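Long-range contact in particle-associated glycoside hydrolase (Acinetobacter phage Fri1, PDB 6C72), which is a trimeric phage tailspike, a capsular polysaccharide depolymerase that probably cleaves the capsule of Acinetobacter baumannii during virus entry: residues A520-A528 and T571-V579. Residues are numbered along the deposited sequence; the frame is centred on the assembly and turned at random.
Sequences ATTNAGSKA and TLSANTFIV. With ZN (zinc ion), chain L.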
ATOM      1  N   ALA A 520     -38.115 -41.755  -3.629  1.00 33.17           N
ATOM      2  CA  ALA A 520     -38.309 -41.327  -5.004  1.00 33.75           C
ATOM      3  C   ALA A 520     -39.167 -42.293  -5.808  1.00 34.71           C
ATOM      4  O   ALA A 520     -39.465 -42.005  -6.968  1.00 35.25           O
ATOM      5  CB  ALA A 520     -36.958 -41.140  -5.704  1.00 34.54           C
ATOM      6  N   THR A 521     -39.593 -43.405  -5.218  1.00 37.58           N
ATOM      7  CA  THR A 521     -40.470 -44.351  -5.902  1.00 38.45           C
ATOM      8  C   THR A 521     -41.886 -43.800  -6.043  1.00 39.34           C
ATOM      9  O   THR A 521     -42.409 -43.149  -5.137  1.00 39.41           O
ATOM     10  CB  THR A 521     -40.530 -45.677  -5.124  1.00 38.25           C
ATOM     11  OG1 THR A 521     -39.213 -46.224  -4.985  1.00 37.52           O
ATOM     12  CG2 THR A 521     -41.438 -46.683  -5.814  1.00 39.03           C
ATOM     13  N   THR A 522     -42.520 -44.108  -7.171  1.00 40.48           N
ATOM     14  CA  THR A 522     -43.913 -43.749  -7.402  1.00 41.35           C
ATOM     15  C   THR A 522     -44.843 -44.781  -6.758  1.00 41.76           C
ATOM     16  O   THR A 522     -44.644 -45.986  -6.927  1.00 41.59           O
ATOM     17  CB  THR A 522     -44.168 -43.660  -8.909  1.00 41.85           C
ATOM     18  OG1 THR A 522     -43.259 -42.716  -9.488  1.00 41.39           O
ATOM     19  CG2 THR A 522     -45.595 -43.230  -9.204  1.00 42.68           C
ATOM     20  N   ASN A 523     -45.833 -44.302  -5.986  1.00 46.63           N
ATOM     21  CA  ASN A 523     -46.898 -45.116  -5.381  1.00 47.09           C
ATOM     22  C   ASN A 523     -46.435 -46.031  -4.245  1.00 46.41           C
ATOM     23  O   ASN A 523     -47.114 -46.133  -3.220  1.00 46.63           O
ATOM     24  CB  ASN A 523     -47.606 -45.982  -6.431  1.00 47.50           C
ATOM     25  CG  ASN A 523     -48.346 -45.163  -7.472  1.00 48.16           C
ATOM     26  OD1 ASN A 523     -48.750 -44.018  -7.223  1.00 48.47           O
ATOM     27  ND2 ASN A 523     -48.520 -45.744  -8.659  1.00 48.31           N
ATOM     28  N   ALA A 524     -45.317 -46.739  -4.426  1.00 29.32           N
ATOM     29  CA  ALA A 524     -44.872 -47.755  -3.478  1.00 28.44           C
ATOM     30  C   ALA A 524     -43.694 -47.291  -2.624  1.00 27.64           C
ATOM     31  O   ALA A 524     -42.973 -48.125  -2.061  1.00 27.22           O
ATOM     32  CB  ALA A 524     -44.511 -49.047  -4.219  1.00 29.01           C
ATOM     33  N   GLY A 525     -43.472 -45.985  -2.530  1.00 31.26           N
ATOM     34  CA  GLY A 525     -42.396 -45.499  -1.700  1.00 30.28           C
ATOM     35  C   GLY A 525     -42.758 -45.556  -0.232  1.00 29.99           C
ATOM     36  O   GLY A 525     -43.890 -45.833   0.161  1.00 30.62           O
ATOM     37  N   SER A 526     -41.780 -45.234   0.599  1.00 34.92           N
ATOM     38  CA  SER A 526     -41.987 -45.325   2.031  1.00 34.37           C
ATOM     39  C   SER A 526     -42.951 -44.253   2.522  1.00 35.53           C
ATOM     40  O   SER A 526     -43.005 -43.146   1.983  1.00 36.59           O
ATOM     41  CB  SER A 526     -40.647 -45.220   2.745  1.00 32.84           C
ATOM     42  OG  SER A 526     -39.909 -44.153   2.234  1.00 32.72           O
ATOM     43  N   LYS A 527     -43.749 -44.608   3.522  1.00 33.16           N
ATOM     44  CA  LYS A 527     -44.654 -43.667   4.175  1.00 33.91           C
ATOM     45  C   LYS A 527     -44.579 -43.922   5.668  1.00 32.86           C
ATOM     46  O   LYS A 527     -45.072 -44.947   6.153  1.00 33.06           O
ATOM     47  CB  LYS A 527     -46.097 -43.800   3.683  1.00 35.53           C
ATOM     48  CG  LYS A 527     -46.387 -43.150   2.344  1.00 36.71           C
ATOM     49  CD  LYS A 527     -46.394 -44.189   1.270  1.00 36.81           C
ATOM     50  CE  LYS A 527     -46.671 -43.602  -0.109  1.00 37.83           C
ATOM     51  NZ  LYS A 527     -46.517 -44.758  -1.058  1.00 37.48           N
ATOM     52  N   ALA A 528     -44.000 -42.976   6.397  1.00 27.38           N
ATOM     53  CA  ALA A 528     -43.835 -43.138   7.828  1.00 26.34           C
ATOM     54  C   ALA A 528     -43.508 -41.788   8.433  1.00 25.98           C
ATOM     55  O   ALA A 528     -42.876 -40.944   7.796  1.00 26.00           O
ATOM     56  CB  ALA A 528     -42.723 -44.143   8.165  1.00 24.79           C
ATOM     57  N   THR A 571     -41.256 -53.293   2.837  1.00 31.65           N
ATOM     58  CA  THR A 571     -41.267 -53.657   1.433  1.00 32.15           C
ATOM     59  C   THR A 571     -40.083 -52.976   0.760  1.00 31.80           C
ATOM     60  O   THR A 571     -39.802 -51.801   1.021  1.00 31.46           O
ATOM     61  CB  THR A 571     -42.594 -53.258   0.783  1.00 33.03           C
ATOM     62  OG1 THR A 571     -43.673 -53.805   1.550  1.00 33.56           O
ATOM     63  CG2 THR A 571     -42.676 -53.793  -0.633  1.00 33.54           C
ATOM     64  N   LEU A 572     -39.378 -53.729  -0.086  1.00 28.80           N
ATOM     65  CA  LEU A 572     -38.109 -53.252  -0.622  1.00 29.25           C
ATOM     66  C   LEU A 572     -38.279 -51.935  -1.378  1.00 28.87           C
ATOM     67  O   LEU A 572     -37.422 -51.047  -1.294  1.00 28.76           O
ATOM     68  CB  LEU A 572     -37.497 -54.332  -1.507  1.00 30.95           C
ATOM     69  CG  LEU A 572     -36.943 -55.521  -0.697  1.00 31.76           C
ATOM     70  CD1 LEU A 572     -36.470 -56.678  -1.582  1.00 33.79           C
ATOM     71  CD2 LEU A 572     -35.818 -55.062   0.219  1.00 31.44           C
ATOM     72  N   SER A 573     -39.400 -51.765  -2.082  1.00 33.60           N
ATOM     73  CA  SER A 573     -39.617 -50.518  -2.806  1.00 34.04           C
ATOM     74  C   SER A 573     -39.726 -49.332  -1.857  1.00 33.47           C
ATOM     75  O   SER A 573     -39.443 -48.201  -2.249  1.00 33.49           O
ATOM     76  CB  SER A 573     -40.879 -50.616  -3.670  1.00 34.86           C
ATOM     77  OG  SER A 573     -42.035 -50.764  -2.856  1.00 34.88           O
ATOM     78  N   ALA A 574     -40.107 -49.570  -0.612  1.00 26.74           N
ATOM     79  CA  ALA A 574     -40.222 -48.504   0.372  1.00 26.05           C
ATOM     80  C   ALA A 574     -38.990 -48.565   1.270  1.00 25.48           C
ATOM     81  O   ALA A 574     -39.004 -49.121   2.373  1.00 24.99           O
ATOM     82  CB  ALA A 574     -41.524 -48.641   1.146  1.00 26.07           C
ATOM     83  N   ASN A 575     -37.909 -47.944   0.792  1.00 34.27           N
ATOM     84  CA  ASN A 575     -36.595 -48.125   1.389  1.00 33.61           C
ATOM     85  C   ASN A 575     -35.911 -46.853   1.869  1.00 32.86           C
ATOM     86  O   ASN A 575     -34.969 -46.954   2.664  1.00 32.27           O
ATOM     87  CB  ASN A 575     -35.650 -48.818   0.395  1.00 34.16           C
ATOM     88  CG  ASN A 575     -35.542 -48.063  -0.892  1.00 34.46           C
ATOM     89  OD1 ASN A 575     -36.550 -47.615  -1.435  1.00 35.01           O
ATOM     90  ND2 ASN A 575     -34.316 -47.835  -1.350  1.00 33.97           N
ATOM     91  N   THR A 576     -36.291 -45.677   1.379  1.00 30.93           N
ATOM     92  CA  THR A 576     -35.560 -44.457   1.702  1.00 30.33           C
ATOM     93  C   THR A 576     -36.192 -43.754   2.897  1.00 29.89           C
ATOM     94  O   THR A 576     -37.318 -43.256   2.808  1.00 30.55           O
ATOM     95  CB  THR A 576     -35.502 -43.514   0.505  1.00 30.83           C
ATOM     96  OG1 THR A 576     -34.942 -44.206  -0.617  1.00 31.19           O
ATOM     97  CG2 THR A 576     -34.643 -42.324   0.840  1.00 30.15           C
ATOM     98  N   PHE A 577     -35.443 -43.657   3.989  1.00 30.09           N
ATOM     99  CA  PHE A 577     -35.924 -43.015   5.199  1.00 29.58           C
ATOM    100  C   PHE A 577     -34.924 -41.970   5.668  1.00 29.03           C
ATOM    101  O   PHE A 577     -33.715 -42.138   5.503  1.00 28.78           O
ATOM    102  CB  PHE A 577     -36.172 -44.057   6.299  1.00 29.02           C
ATOM    103  CG  PHE A 577     -37.316 -44.995   5.999  1.00 29.71           C
ATOM    104  CD1 PHE A 577     -37.118 -46.129   5.207  1.00 30.20           C
ATOM    105  CD2 PHE A 577     -38.587 -44.744   6.506  1.00 30.13           C
ATOM    106  CE1 PHE A 577     -38.169 -46.989   4.926  1.00 30.94           C
ATOM    107  CE2 PHE A 577     -39.642 -45.596   6.245  1.00 30.97           C
ATOM    108  CZ  PHE A 577     -39.434 -46.728   5.457  1.00 31.29           C
ATOM    109  N   ILE A 578     -35.434 -40.874   6.217  1.00 28.39           N
ATOM    110  CA  ILE A 578     -34.610 -39.856   6.853  1.00 27.99           C
ATOM    111  C   ILE A 578     -34.724 -40.036   8.361  1.00 27.35           C
ATOM    112  O   ILE A 578     -35.832 -40.212   8.892  1.00 27.51           O
ATOM    113  CB  ILE A 578     -35.044 -38.442   6.442  1.00 28.64           C
ATOM    114  CG1 ILE A 578     -35.082 -38.277   4.905  1.00 29.23           C
ATOM    115  CG2 ILE A 578     -34.149 -37.419   7.119  1.00 28.27           C
ATOM    116  CD1 ILE A 578     -33.727 -38.390   4.169  1.00 28.92           C
ATOM    117  N   VAL A 579     -33.595 -39.987   9.061  1.00 25.48           N
ATOM    118  CA  VAL A 579     -33.562 -40.183  10.507  1.00 24.90           C
ATOM    119  C   VAL A 579     -32.911 -38.958  11.146  1.00 25.13           C
ATOM    120  O   VAL A 579     -31.742 -38.645  10.873  1.00 25.27           O
ATOM    121  CB  VAL A 579     -32.816 -41.473  10.883  1.00 24.42           C
ATOM    122  CG1 VAL A 579     -32.774 -41.654  12.381  1.00 23.93           C
ATOM    123  CG2 VAL A 579     -33.468 -42.672  10.206  1.00 24.56           C
TER
HETATM  124 ZN    ZN L 809     -37.366 -46.451  -3.006  1.00 74.02          ZN
HETATM  125  O   HOH W   1     -35.393 -43.101  -3.195  1.00 34.88           O
HETATM  126  O   HOH W   2     -37.046 -48.725  -4.640  1.00 33.01           O
HETATM  127  O   HOH W   3     -35.481 -45.621  -4.053  1.00 35.67           O
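Ser526 and Ser573 both turn OG between their own backbone N and carbonyl carbon (chi1 47° and 65°), and each hydroxyl thereby donates to a carbonyl of the opposing segment. These two bonds join a hairpin connection to a strand start in the C-terminal domain, whose two antiparallel sheets suggest a beta-sandwich: 520-528 links neighbouring strands 509-517 and 528-536, while 571-579 makes a type I turn, Thr571 to Ala574, and then enters strand 576-585. Ser526 OG lies 2.8 Å from Thr576 O, approaching 36° out of the carbonyl plane rather than on a lone pair; Ser573 OG reaches Ala524 O at 2.9 Å. The same Ser526 side chain sits over one face of the Phe577 ring, its CB 3.3 Å from CZ, whereas Ala528 CB meets the ring edge, 3.9 Å from CE2. Ala574 CB packs against the Gly525-Ser526 backbone.

Beside this packing the two segments share a zinc ion, with Asp519 as a further ligand. Asn575 OD1 binds the metal at 2.1 Å, and its ND2 is held by Asn494 OD1, which would fix the rotation of the amide. Thr521 OG1 is a more distant ligand, 2.7 Å from the zinc. Asp519 also accepts from Thr521 N and Thr576 N, tying the ligand carboxylate to both segments. Lys527 NZ forms a salt bridge to Asp537 of the second subunit, placing the loop at the trimer interface. Ser573 contributes its main-chain O, not OG, to the site, at 2.8 Å from the zinc, and water 3 adds its oxygen at 2.3 Å.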